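Cyclin homolog (Herpesvirus saimiri, PDB 2F2C) acts as a viral D-type cyclin that may promote cellular transformation and rapid T-cell proliferation during latent infection by modulating the host cell cycle. Local coordinates at residues A11-T16 with I165-W170; T17-R22 with L159-K164; L68-F73 with L173-S178; K107-K112 with A152-I157. All blocks are in the same frame, centred on the assembly; numbering follows the deposited sequence.

Overall arrangement
From the N terminus, residues 11-16 reach across to 165-170 and close the longest loop (contact 1). Inside it lies contact 2, where the next residues, 17-22, meet the end of helix 156-162; a salt bridge between K19 and E167 joins these two neighbours. Contact 3 sets the turn before helix 72-83 against helix 170-184, and its segments alternate with those of contacts 1 and 2, so the loops cross. Contact 4, from the end of helix 94-109 to the chain entering helix 156-162, is nested inside all three. Contacts 1 and 2 fasten the N-terminal residues to the second half of the cyclin; contacts 3 and 4, with centres 8 Å apart, join the two halves.

Contact 1: residues A11-T16 with I165-W170; sequences AKIDST and IPEDLW
I13 reaches across to W170 and E167 with the outer end of its side chain. Its CD1 lies 3.8 Å from W170 CE3, meeting the indole obliquely, and also 3.8 Å from E167 CG, so one methyl fills the corner between the ring and the glutamate chain. CG1 stands anti to the carbonyl carbon (chi1 -72°), which carries this branch toward the indole, 4.0 Å from W170 CE3. The ring is held from its own side of the contact as well: E167 CA sits 3.6 Å above one face, offset toward the rim, and W170 NE1 donates to I165 O (3.2 Å), approaching from above the carbonyl plane. W170 also packs on I157, C160 and N161 of helix 156-162.

Away from this buried indole the contact is loose. K12 lies at the surface, its NZ 6.4 Å from E167 OE1, whereas E167 OE2 makes a salt bridge with K19. I13 also packs on an aromatic side chain of a second protein chain. The N-terminal residues of this cyclin thus meet the 3-10 turn and the first residue of helix 170-184; with no hydrogen bond across, the contact rests on the packing of one isoleucine, and no polar bond between the segments fixes their relative position.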
loop_
_atom_site.group_PDB
_atom_site.type_symbol
_atom_site.label_atom_id
_atom_site.label_comp_id
_atom_site.label_asym_id
_atom_site.label_seq_id
_atom_site.Cartn_x
_atom_site.Cartn_y
_atom_site.Cartn_z
ATOM N N ALA A 11 -2.360 -13.309 0.339
ATOM C CA ALA A 11 -1.032 -12.924 0.802
ATOM C C ALA A 11 -0.512 -13.849 1.890
ATOM O O ALA A 11 -1.175 -14.065 2.916
ATOM C CB ALA A 11 -1.025 -11.480 1.284
ATOM N N LYS A 12 0.683 -14.393 1.652
ATOM C CA LYS A 12 1.346 -15.264 2.630
ATOM C C LYS A 12 2.381 -14.509 3.509
ATOM O O LYS A 12 2.520 -13.284 3.387
ATOM C CB LYS A 12 1.915 -16.511 1.925
ATOM C CG LYS A 12 2.500 -17.612 2.850
ATOM C CD LYS A 12 1.771 -17.774 4.224
ATOM C CE LYS A 12 2.572 -18.677 5.182
ATOM N NZ LYS A 12 1.757 -19.059 6.379
ATOM N N ILE A 13 3.066 -15.220 4.412
ATOM C CA ILE A 13 4.029 -14.594 5.328
ATOM C C ILE A 13 5.184 -13.972 4.554
ATOM O O ILE A 13 5.812 -14.617 3.691
ATOM C CB ILE A 13 4.545 -15.580 6.410
ATOM C CG1 ILE A 13 3.445 -15.872 7.437
ATOM C CG2 ILE A 13 5.761 -15.007 7.141
ATOM C CD1 ILE A 13 3.731 -17.077 8.327
ATOM N N ASP A 14 5.428 -12.699 4.843
ATOM C CA ASP A 14 6.468 -11.947 4.169
ATOM C C ASP A 14 7.298 -11.311 5.267
ATOM O O ASP A 14 6.843 -10.393 5.971
ATOM C CB ASP A 14 5.840 -10.911 3.237
ATOM C CG ASP A 14 6.858 -10.202 2.375
ATOM O OD1 ASP A 14 8.053 -10.516 2.464
ATOM O OD2 ASP A 14 6.556 -9.302 1.570
ATOM N N SER A 15 8.510 -11.828 5.431
ATOM C CA SER A 15 9.323 -11.513 6.589
ATOM C C SER A 15 9.669 -10.041 6.599
ATOM O O SER A 15 9.688 -9.427 7.655
ATOM C CB SER A 15 10.573 -12.379 6.644
ATOM O OG SER A 15 11.557 -11.891 5.766
ATOM N N THR A 16 9.882 -9.474 5.416
ATOM C CA THR A 16 10.125 -8.047 5.262
ATOM C C THR A 16 9.017 -7.157 5.845
ATOM O O THR A 16 9.283 -6.079 6.375
ATOM C CB THR A 16 10.333 -7.740 3.786
ATOM O OG1 THR A 16 11.675 -8.088 3.418
ATOM C CG2 THR A 16 10.266 -6.262 3.505
ATOM N N ILE A 165 4.998 -15.526 19.342
ATOM C CA ILE A 165 4.097 -16.640 19.002
ATOM C C ILE A 165 4.551 -17.315 17.696
ATOM O O ILE A 165 4.755 -16.644 16.671
ATOM C CB ILE A 165 2.641 -16.126 18.850
ATOM C CG1 ILE A 165 2.163 -15.443 20.141
ATOM C CG2 ILE A 165 1.696 -17.250 18.392
ATOM C CD1 ILE A 165 0.904 -14.657 19.974
ATOM N N PRO A 166 4.681 -18.643 17.730
ATOM C CA PRO A 166 5.133 -19.416 16.572
ATOM C C PRO A 166 4.245 -19.193 15.357
ATOM O O PRO A 166 3.011 -19.229 15.469
ATOM C CB PRO A 166 5.016 -20.859 17.058
ATOM C CG PRO A 166 4.035 -20.803 18.165
ATOM C CD PRO A 166 4.367 -19.519 18.873
ATOM N N GLU A 167 4.877 -18.955 14.211
ATOM C CA GLU A 167 4.164 -18.664 12.961
ATOM C C GLU A 167 2.976 -19.584 12.678
ATOM O O GLU A 167 1.938 -19.115 12.202
ATOM C CB GLU A 167 5.130 -18.686 11.783
ATOM C CG GLU A 167 5.819 -17.356 11.537
ATOM C CD GLU A 167 7.128 -17.518 10.790
ATOM O OE1 GLU A 167 7.158 -18.226 9.749
ATOM O OE2 GLU A 167 8.139 -16.948 11.247
ATOM N N ASP A 168 3.132 -20.876 12.991
ATOM C CA ASP A 168 2.102 -21.912 12.765
ATOM C C ASP A 168 0.667 -21.488 13.149
ATOM O O ASP A 168 -0.302 -21.997 12.588
ATOM C CB ASP A 168 2.444 -23.224 13.506
ATOM C CG ASP A 168 3.957 -23.384 13.820
ATOM O OD1 ASP A 168 4.743 -23.772 12.909
ATOM O OD2 ASP A 168 4.444 -23.197 14.967
ATOM N N LEU A 169 0.532 -20.563 14.100
ATOM C CA LEU A 169 -0.789 -20.192 14.613
ATOM C C LEU A 169 -1.418 -18.963 13.981
ATOM O O LEU A 169 -2.552 -18.632 14.308
ATOM C CB LEU A 169 -0.755 -20.029 16.127
ATOM C CG LEU A 169 -0.443 -21.355 16.818
ATOM C CD1 LEU A 169 -0.089 -21.144 18.287
ATOM C CD2 LEU A 169 -1.587 -22.349 16.648
ATOM N N TRP A 170 -0.700 -18.316 13.065
ATOM C CA TRP A 170 -1.109 -17.008 12.565
ATOM C C TRP A 170 -2.394 -17.039 11.731
ATOM O O TRP A 170 -3.248 -16.173 11.925
ATOM C CB TRP A 170 0.025 -16.310 11.823
ATOM C CG TRP A 170 1.169 -15.946 12.697
ATOM C CD1 TRP A 170 1.342 -16.287 14.003
ATOM C CD2 TRP A 170 2.352 -15.222 12.317
ATOM N NE1 TRP A 170 2.539 -15.797 14.475
ATOM C CE2 TRP A 170 3.182 -15.137 13.460
ATOM C CE3 TRP A 170 2.791 -14.619 11.129
ATOM C CZ2 TRP A 170 4.419 -14.479 13.451
ATOM C CZ3 TRP A 170 4.028 -13.962 11.125
ATOM C CH2 TRP A 170 4.821 -13.898 12.280
#

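Contact 2: residues T17-R22 with L159-K164; sequences TMKDPR and LCNALK
N161 lays its side chain across K19, the two crossing at about a right angle, where the short helix 15-18 comes up against the end of helix 156-162, which closes in a Schellman motif. The N161 side chain covers the backbone at the M18-K19 junction: N161 CG is 3.9 Å from K19 CA, N161 CB is 3.8 Å from M18 O, and ND2 lies near K19 O without a hydrogen bond between them. CG anti to the backbone N (chi1 178°) extends the amide from the helix toward residues 17-22.

At its oxygen end the amide meets the K19 chain, which bends at chi3 and chi4 and brings its ammonium round to N161 OD1 (K19 NZ to OD1, 3.2 Å), a weak hydrogen bond. The stronger partner of this ammonium is the carboxylate of E167, so the charge is met chiefly outside the two segments, with the amide as an added polar neighbour. M18 points its side chain elsewhere and packs on an aromatic side chain of a second protein chain.

Each segment also has its own capping. D20 is the N-cap of helix 21-31, and R22 N donates to D20 OD1 (2.7 Å) along a nearly straight line, 169° at the hydrogen. At the Schellman end, K164 has positive phi and its side chain curls back over the turn. N161 O takes two bonds from opposite faces of its carbonyl plane: K164 N, at 2.9 Å, belongs to the Schellman turn, and K164 NZ, at 3.1 Å, comes from the folded-back side chain.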
loop_
_atom_site.group_PDB
_atom_site.type_symbol
_atom_site.label_atom_id
_atom_site.label_comp_id
_atom_site.label_asym_id
_atom_site.label_seq_id
_atom_site.Cartn_x
_atom_site.Cartn_y
_atom_site.Cartn_z
ATOM N N THR A 17 7.780 -7.621 5.758
ATOM C CA THR A 17 6.632 -6.781 6.044
ATOM C C THR A 17 6.013 -7.154 7.373
ATOM O O THR A 17 5.187 -6.423 7.909
ATOM C CB THR A 17 5.634 -6.874 4.859
ATOM O OG1 THR A 17 5.642 -5.631 4.143
ATOM C CG2 THR A 17 4.173 -7.013 5.309
ATOM N N MET A 18 6.437 -8.287 7.921
ATOM C CA MET A 18 5.807 -8.832 9.128
ATOM C C MET A 18 6.790 -9.126 10.267
ATOM O O MET A 18 6.434 -9.019 11.428
ATOM C CB MET A 18 4.988 -10.085 8.771
ATOM C CG MET A 18 3.870 -9.816 7.751
ATOM S SD MET A 18 3.179 -11.285 6.950
ATOM C CE MET A 18 2.242 -10.570 5.589
ATOM N N LYS A 19 8.018 -9.498 9.945
ATOM C CA LYS A 19 8.962 -9.898 10.971
ATOM C C LYS A 19 9.949 -8.796 11.327
ATOM O O LYS A 19 10.612 -8.873 12.376
ATOM C CB LYS A 19 9.752 -11.127 10.516
ATOM C CG LYS A 19 9.016 -12.444 10.595
ATOM C CD LYS A 19 9.870 -13.547 9.943
ATOM C CE LYS A 19 9.677 -14.891 10.631
ATOM N NZ LYS A 19 9.361 -14.697 12.111
ATOM N N ASP A 20 10.079 -7.793 10.455
ATOM C CA ASP A 20 10.993 -6.681 10.719
ATOM C C ASP A 20 10.551 -5.860 11.951
ATOM O O ASP A 20 9.440 -5.310 11.972
ATOM C CB ASP A 20 11.163 -5.783 9.484
ATOM C CG ASP A 20 12.280 -4.738 9.658
ATOM O OD1 ASP A 20 12.522 -4.297 10.803
ATOM O OD2 ASP A 20 12.965 -4.287 8.710
ATOM N N PRO A 21 11.409 -5.802 12.978
ATOM C CA PRO A 21 11.093 -5.051 14.189
ATOM C C PRO A 21 10.659 -3.639 13.867
ATOM O O PRO A 21 9.826 -3.090 14.586
ATOM C CB PRO A 21 12.410 -5.039 14.981
ATOM C CG PRO A 21 13.442 -5.676 14.100
ATOM C CD PRO A 21 12.724 -6.466 13.065
ATOM N N ARG A 22 11.163 -3.062 12.781
ATOM C CA ARG A 22 10.874 -1.646 12.550
ATOM C C ARG A 22 9.566 -1.314 11.836
ATOM O O ARG A 22 9.119 -0.163 11.874
ATOM C CB ARG A 22 12.089 -0.852 12.026
ATOM C CG ARG A 22 12.619 -1.228 10.700
ATOM C CD ARG A 22 14.081 -0.921 10.512
ATOM N NE ARG A 22 14.497 -1.447 9.204
ATOM C CZ ARG A 22 14.281 -0.824 8.048
ATOM N NH1 ARG A 22 13.673 0.358 8.032
ATOM N NH2 ARG A 22 14.652 -1.373 6.912
ATOM N N LEU A 159 2.289 -7.661 16.073
ATOM C CA LEU A 159 2.172 -7.963 17.505
ATOM C C LEU A 159 2.437 -9.434 17.786
ATOM O O LEU A 159 3.214 -9.747 18.707
ATOM C CB LEU A 159 0.822 -7.530 18.098
ATOM C CG LEU A 159 0.594 -6.023 18.183
ATOM C CD1 LEU A 159 -0.715 -5.734 18.872
ATOM C CD2 LEU A 159 1.752 -5.356 18.899
ATOM N N CYS A 160 1.811 -10.316 16.989
ATOM C CA CYS A 160 2.056 -11.768 17.072
ATOM C C CYS A 160 3.533 -12.146 16.995
ATOM O O CYS A 160 4.009 -12.948 17.794
ATOM C CB CYS A 160 1.314 -12.520 15.967
ATOM S SG CYS A 160 -0.463 -12.570 16.173
ATOM N N ASN A 161 4.237 -11.583 16.014
ATOM C CA ASN A 161 5.667 -11.804 15.861
ATOM C C ASN A 161 6.470 -11.298 17.058
ATOM O O ASN A 161 7.325 -12.012 17.574
ATOM C CB ASN A 161 6.186 -11.152 14.582
ATOM C CG ASN A 161 7.674 -11.325 14.417
ATOM O OD1 ASN A 161 8.150 -12.397 14.041
ATOM N ND2 ASN A 161 8.423 -10.282 14.722
ATOM N N ALA A 162 6.188 -10.078 17.505
ATOM C CA ALA A 162 6.867 -9.524 18.670
ATOM C C ALA A 162 6.600 -10.281 19.995
ATOM O O ALA A 162 7.501 -10.409 20.836
ATOM C CB ALA A 162 6.552 -8.059 18.798
ATOM N N LEU A 163 5.388 -10.798 20.191
ATOM C CA LEU A 163 5.129 -11.639 21.372
ATOM C C LEU A 163 5.666 -13.044 21.171
ATOM O O LEU A 163 5.333 -13.951 21.938
ATOM C CB LEU A 163 3.644 -11.730 21.695
ATOM C CG LEU A 163 2.856 -10.444 21.923
ATOM C CD1 LEU A 163 1.430 -10.674 21.437
ATOM C CD2 LEU A 163 2.898 -9.969 23.369
ATOM N N LYS A 164 6.471 -13.207 20.115
ATOM C CA LYS A 164 7.157 -14.453 19.771
ATOM C C LYS A 164 6.264 -15.706 19.715
ATOM O O LYS A 164 6.723 -16.814 20.001
ATOM C CB LYS A 164 8.385 -14.672 20.675
ATOM C CG LYS A 164 9.511 -13.644 20.484
ATOM C CD LYS A 164 10.635 -14.151 19.556
ATOM C CE LYS A 164 10.332 -13.973 18.033
ATOM N NZ LYS A 164 10.386 -12.533 17.601
#

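Contact 3: residues L68-F73 with L173-S178; sequences LDKSVF and LYEAAS
The carboxylate of E175 receives the ammonium of K70 on the syn side of OE2, with the nitrogen 22° out of the carboxylate plane. The salt bridge spans both oxygens: K70 NZ to E175 OE2 is 3.2 Å, and K70 NZ to E175 OE1, at 3.4 Å, is the weak one of the two bonds. K70 is the second residue of a type I beta turn, D69 to V72, that leads into helix 72-83 of the cyclin fold, while E175 and S178 lie on helix 170-184 in the other half of the protein.

Between turn and charge, the lysine chain runs alongside S178: its CG and CE both lie 3.3 Å from S178 OG. Bends at chi2 and chi4 steer the chain past the serine and out to E175, whose own chain bends at chi2 to meet it at about a right angle. The ring of Y174 comes up beside the turn without close contact; it packs on L156 and I157 and also meets a second protein chain. L156 packs on S178 as well. The serine hydroxyl is turned to its own helix, at chi1 51°: S178 OG donates to Y174 O at 2.8 Å, and S178 N reaches the same oxygen from the opposite face of its plane at 3.0 Å.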
loop_
_atom_site.group_PDB
_atom_site.type_symbol
_atom_site.label_atom_id
_atom_site.label_comp_id
_atom_site.label_asym_id
_atom_site.label_seq_id
_atom_site.Cartn_x
_atom_site.Cartn_y
_atom_site.Cartn_z
ATOM N N LEU A 68 -15.559 -8.987 1.753
ATOM C CA LEU A 68 -14.387 -8.117 1.568
ATOM C C LEU A 68 -13.253 -8.383 2.569
ATOM O O LEU A 68 -13.483 -8.804 3.716
ATOM C CB LEU A 68 -14.774 -6.632 1.586
ATOM C CG LEU A 68 -16.042 -6.233 0.830
ATOM C CD1 LEU A 68 -16.254 -4.764 1.005
ATOM C CD2 LEU A 68 -15.944 -6.569 -0.637
ATOM N N ASP A 69 -12.032 -8.132 2.113
ATOM C CA ASP A 69 -10.845 -8.273 2.935
ATOM C C ASP A 69 -11.039 -7.619 4.264
ATOM O O ASP A 69 -11.658 -6.574 4.356
ATOM C CB ASP A 69 -9.648 -7.675 2.218
ATOM C CG ASP A 69 -8.976 -8.677 1.299
ATOM O OD1 ASP A 69 -8.773 -8.375 0.092
ATOM O OD2 ASP A 69 -8.628 -9.816 1.695
ATOM N N LYS A 70 -10.488 -8.245 5.290
ATOM C CA LYS A 70 -10.686 -7.831 6.672
ATOM C C LYS A 70 -10.353 -6.380 6.934
ATOM O O LYS A 70 -10.749 -5.837 7.961
ATOM C CB LYS A 70 -9.846 -8.677 7.620
ATOM C CG LYS A 70 -10.366 -10.071 7.876
ATOM C CD LYS A 70 -11.709 -10.057 8.597
ATOM C CE LYS A 70 -12.074 -11.426 9.103
ATOM N NZ LYS A 70 -11.654 -12.377 8.048
ATOM N N SER A 71 -9.658 -5.715 6.027
ATOM C CA SER A 71 -9.232 -4.375 6.364
ATOM C C SER A 71 -10.069 -3.232 5.729
ATOM O O SER A 71 -9.907 -2.051 6.084
ATOM C CB SER A 71 -7.743 -4.229 6.114
ATOM O OG SER A 71 -7.620 -3.463 4.979
ATOM N N VAL A 72 -10.989 -3.578 4.833
ATOM C CA VAL A 72 -11.931 -2.597 4.271
ATOM C C VAL A 72 -12.797 -1.886 5.320
ATOM O O VAL A 72 -13.007 -0.661 5.269
ATOM C CB VAL A 72 -12.870 -3.269 3.271
ATOM C CG1 VAL A 72 -13.845 -2.244 2.684
ATOM C CG2 VAL A 72 -12.056 -3.953 2.180
ATOM N N PHE A 73 -13.321 -2.649 6.267
ATOM C CA PHE A 73 -14.240 -2.061 7.214
ATOM C C PHE A 73 -13.561 -1.058 8.152
ATOM O O PHE A 73 -14.036 0.073 8.259
ATOM C CB PHE A 73 -15.050 -3.111 7.979
ATOM C CG PHE A 73 -16.026 -2.522 8.938
ATOM C CD1 PHE A 73 -17.069 -1.725 8.482
ATOM C CD2 PHE A 73 -15.891 -2.734 10.300
ATOM C CE1 PHE A 73 -17.981 -1.172 9.370
ATOM C CE2 PHE A 73 -16.802 -2.188 11.187
ATOM C CZ PHE A 73 -17.841 -1.405 10.727
ATOM N N LEU A 173 -5.343 -17.344 14.246
ATOM C CA LEU A 173 -5.363 -16.253 15.217
ATOM C C LEU A 173 -5.781 -15.017 14.482
ATOM O O LEU A 173 -6.648 -14.283 14.937
ATOM C CB LEU A 173 -3.982 -16.057 15.851
ATOM C CG LEU A 173 -3.869 -15.913 17.375
ATOM C CD1 LEU A 173 -4.688 -16.954 18.105
ATOM C CD2 LEU A 173 -2.417 -16.030 17.795
ATOM N N TYR A 174 -5.175 -14.829 13.315
ATOM C CA TYR A 174 -5.473 -13.702 12.462
ATOM C C TYR A 174 -6.956 -13.680 12.179
ATOM O O TYR A 174 -7.618 -12.652 12.334
ATOM C CB TYR A 174 -4.707 -13.784 11.128
ATOM C CG TYR A 174 -4.813 -12.494 10.385
ATOM C CD1 TYR A 174 -3.957 -11.456 10.691
ATOM C CD2 TYR A 174 -5.820 -12.270 9.444
ATOM C CE1 TYR A 174 -4.052 -10.251 10.072
ATOM C CE2 TYR A 174 -5.926 -11.049 8.806
ATOM C CZ TYR A 174 -5.030 -10.043 9.140
ATOM O OH TYR A 174 -5.066 -8.790 8.581
ATOM N N GLU A 175 -7.452 -14.837 11.753
ATOM C CA GLU A 175 -8.840 -15.037 11.364
ATOM C C GLU A 175 -9.830 -14.627 12.469
ATOM O O GLU A 175 -10.694 -13.774 12.243
ATOM C CB GLU A 175 -9.031 -16.505 10.947
ATOM C CG GLU A 175 -10.341 -16.823 10.227
ATOM C CD GLU A 175 -10.784 -15.715 9.272
ATOM O OE1 GLU A 175 -9.986 -15.316 8.361
ATOM O OE2 GLU A 175 -11.940 -15.237 9.443
ATOM N N ALA A 176 -9.681 -15.216 13.654
ATOM C CA ALA A 176 -10.521 -14.884 14.800
ATOM C C ALA A 176 -10.370 -13.421 15.276
ATOM O O ALA A 176 -11.373 -12.718 15.501
ATOM C CB ALA A 176 -10.250 -15.846 15.947
ATOM N N ALA A 177 -9.133 -12.959 15.421
ATOM C CA ALA A 177 -8.921 -11.638 15.982
ATOM C C ALA A 177 -9.390 -10.488 15.090
ATOM O O ALA A 177 -9.891 -9.484 15.607
ATOM C CB ALA A 177 -7.476 -11.448 16.433
ATOM N N SER A 178 -9.245 -10.615 13.773
ATOM C CA SER A 178 -9.759 -9.562 12.879
ATOM C C SER A 178 -11.296 -9.505 12.886
ATOM O O SER A 178 -11.877 -8.416 12.843
ATOM C CB SER A 178 -9.198 -9.644 11.447
ATOM O OG SER A 178 -9.324 -10.920 10.860
#

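Contact 4: residues K107-K112 with A152-I157; sequences KIRTVK and ATDFLI
R109 and D154 meet as a buried ion pair, guanidinium against carboxylate. The shortest bond runs from R109 NH1 to D154 OD1, 2.8 Å with 160° at the hydrogen; it lies near the guanidinium plane and uses the syn lone pair of the oxygen. R109 NH2 adds two weak bonds, 3.3 Å to D154 OD2 and 3.4 Å to D154 OD1. The two planes are 33° apart, so the carboxylate is twisted against the guanidinium edge instead of lying flush with it.

A bend at chi2 (-72°) sends the arginine chain away from the last turn of helix 94-109 toward the residues that lead into helix 156-162. The pair thus bridges the two halves of the two-domain cyclin fold, tying the N-terminal cyclin range to the viral cyclin range that follows. With the carboxylates of D154 and E148 both at hand, R109 probably stays charged in this buried setting.

Further out, each partner has additional holders. R109 NH2 makes a salt bridge with E148, and NH1 gives a weak hydrogen bond to S71. D154 OD2 accepts from L151 N, a bond that, with those from R109, limits the rotation of the carboxylate, while L27 of helix 21-31 packs on the aspartate.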
loop_
_atom_site.group_PDB
_atom_site.type_symbol
_atom_site.label_atom_id
_atom_site.label_comp_id
_atom_site.label_asym_id
_atom_site.label_seq_id
_atom_site.Cartn_x
_atom_site.Cartn_y
_atom_site.Cartn_z
ATOM N N LYS A 107 -12.285 0.173 -2.585
ATOM C CA LYS A 107 -11.432 0.538 -3.685
ATOM C C LYS A 107 -9.963 0.559 -3.295
ATOM O O LYS A 107 -9.098 0.437 -4.158
ATOM C CB LYS A 107 -11.842 1.892 -4.258
ATOM C CG LYS A 107 -12.935 1.816 -5.307
ATOM C CD LYS A 107 -13.112 3.169 -5.971
ATOM C CE LYS A 107 -14.352 3.229 -6.816
ATOM N NZ LYS A 107 -14.482 4.593 -7.367
ATOM N N ILE A 108 -9.661 0.708 -2.010
ATOM C CA ILE A 108 -8.242 0.811 -1.603
ATOM C C ILE A 108 -7.699 -0.478 -0.980
ATOM O O ILE A 108 -6.572 -0.855 -1.282
ATOM C CB ILE A 108 -7.994 2.017 -0.641
ATOM C CG1 ILE A 108 -8.331 3.329 -1.339
ATOM C CG2 ILE A 108 -6.548 2.024 -0.123
ATOM C CD1 ILE A 108 -8.444 4.498 -0.385
ATOM N N ARG A 109 -8.483 -1.138 -0.118
ATOM C CA ARG A 109 -7.959 -2.264 0.645
ATOM C C ARG A 109 -8.426 -3.645 0.184
ATOM O O ARG A 109 -8.289 -4.621 0.920
ATOM C CB ARG A 109 -8.265 -2.087 2.134
ATOM C CG ARG A 109 -7.377 -1.065 2.875
ATOM C CD ARG A 109 -5.926 -1.510 3.124
ATOM N NE ARG A 109 -5.237 -0.529 3.958
ATOM C CZ ARG A 109 -4.712 -0.778 5.161
ATOM N NH1 ARG A 109 -4.776 -1.984 5.683
ATOM N NH2 ARG A 109 -4.115 0.181 5.850
ATOM N N THR A 110 -8.962 -3.740 -1.028
ATOM C CA THR A 110 -9.520 -5.004 -1.516
ATOM C C THR A 110 -9.386 -5.160 -3.041
ATOM O O THR A 110 -9.287 -4.181 -3.783
ATOM C CB THR A 110 -10.995 -5.166 -1.029
ATOM O OG1 THR A 110 -11.227 -6.508 -0.569
ATOM C CG2 THR A 110 -11.992 -4.975 -2.171
ATOM N N VAL A 111 -9.373 -6.400 -3.500
ATOM C CA VAL A 111 -8.925 -6.676 -4.861
ATOM C C VAL A 111 -10.077 -6.487 -5.846
ATOM O O VAL A 111 -9.879 -6.061 -6.975
ATOM C CB VAL A 111 -8.241 -8.076 -4.970
ATOM C CG1 VAL A 111 -9.158 -9.164 -4.467
ATOM C CG2 VAL A 111 -7.829 -8.373 -6.375
ATOM N N LYS A 112 -11.283 -6.772 -5.386
ATOM C CA LYS A 112 -12.474 -6.661 -6.204
ATOM C C LYS A 112 -13.395 -5.681 -5.481
ATOM O O LYS A 112 -14.145 -6.071 -4.575
ATOM C CB LYS A 112 -13.130 -8.035 -6.335
ATOM C CG LYS A 112 -13.901 -8.276 -7.617
ATOM C CD LYS A 112 -15.183 -7.426 -7.694
ATOM C CE LYS A 112 -16.284 -8.148 -8.474
ATOM N NZ LYS A 112 -15.809 -8.629 -9.834
ATOM N N ALA A 152 -6.532 -0.578 13.155
ATOM C CA ALA A 152 -6.352 -1.495 14.275
ATOM C C ALA A 152 -5.824 -2.792 13.690
ATOM O O ALA A 152 -4.969 -3.472 14.246
ATOM C CB ALA A 152 -7.664 -1.736 14.983
ATOM N N THR A 153 -6.298 -3.089 12.504
ATOM C CA THR A 153 -6.135 -4.390 11.970
ATOM C C THR A 153 -4.743 -4.631 11.386
ATOM O O THR A 153 -4.345 -5.778 11.201
ATOM C CB THR A 153 -7.292 -4.637 11.007
ATOM O OG1 THR A 153 -7.658 -6.006 11.102
ATOM C CG2 THR A 153 -6.899 -4.439 9.601
ATOM N N ASP A 154 -3.994 -3.551 11.137
ATOM C CA ASP A 154 -2.640 -3.646 10.591
ATOM C C ASP A 154 -1.654 -4.139 11.652
ATOM O O ASP A 154 -0.540 -4.577 11.321
ATOM C CB ASP A 154 -2.121 -2.287 10.106
ATOM C CG ASP A 154 -2.941 -1.672 8.963
ATOM O OD1 ASP A 154 -3.153 -2.323 7.901
ATOM O OD2 ASP A 154 -3.348 -0.476 9.034
ATOM N N PHE A 155 -2.035 -4.032 12.925
ATOM C CA PHE A 155 -1.137 -4.398 14.007
ATOM C C PHE A 155 -1.076 -5.885 14.269
ATOM O O PHE A 155 -0.042 -6.353 14.728
ATOM C CB PHE A 155 -1.505 -3.697 15.303
ATOM C CG PHE A 155 -0.917 -2.336 15.444
ATOM C CD1 PHE A 155 -1.614 -1.212 15.004
ATOM C CD2 PHE A 155 0.317 -2.167 16.041
ATOM C CE1 PHE A 155 -1.072 0.044 15.147
ATOM C CE2 PHE A 155 0.858 -0.906 16.181
ATOM C CZ PHE A 155 0.171 0.195 15.727
ATOM N N LEU A 156 -2.160 -6.621 13.992
ATOM C CA LEU A 156 -2.265 -8.065 14.321
ATOM C C LEU A 156 -0.995 -8.898 14.191
ATOM O O LEU A 156 -0.545 -9.517 15.155
ATOM C CB LEU A 156 -3.372 -8.726 13.516
ATOM C CG LEU A 156 -4.776 -8.358 13.997
ATOM C CD1 LEU A 156 -5.746 -8.627 12.875
ATOM C CD2 LEU A 156 -5.162 -9.119 15.259
ATOM N N ILE A 157 -0.401 -8.897 13.009
ATOM C CA ILE A 157 0.704 -9.797 12.767
ATOM C C ILE A 157 2.000 -9.324 13.421
ATOM O O ILE A 157 2.666 -10.139 14.089
ATOM C CB ILE A 157 0.860 -10.109 11.254
ATOM C CG1 ILE A 157 -0.414 -10.796 10.729
ATOM C CG2 ILE A 157 2.116 -10.965 10.992
ATOM C CD1 ILE A 157 -0.550 -12.262 11.160
#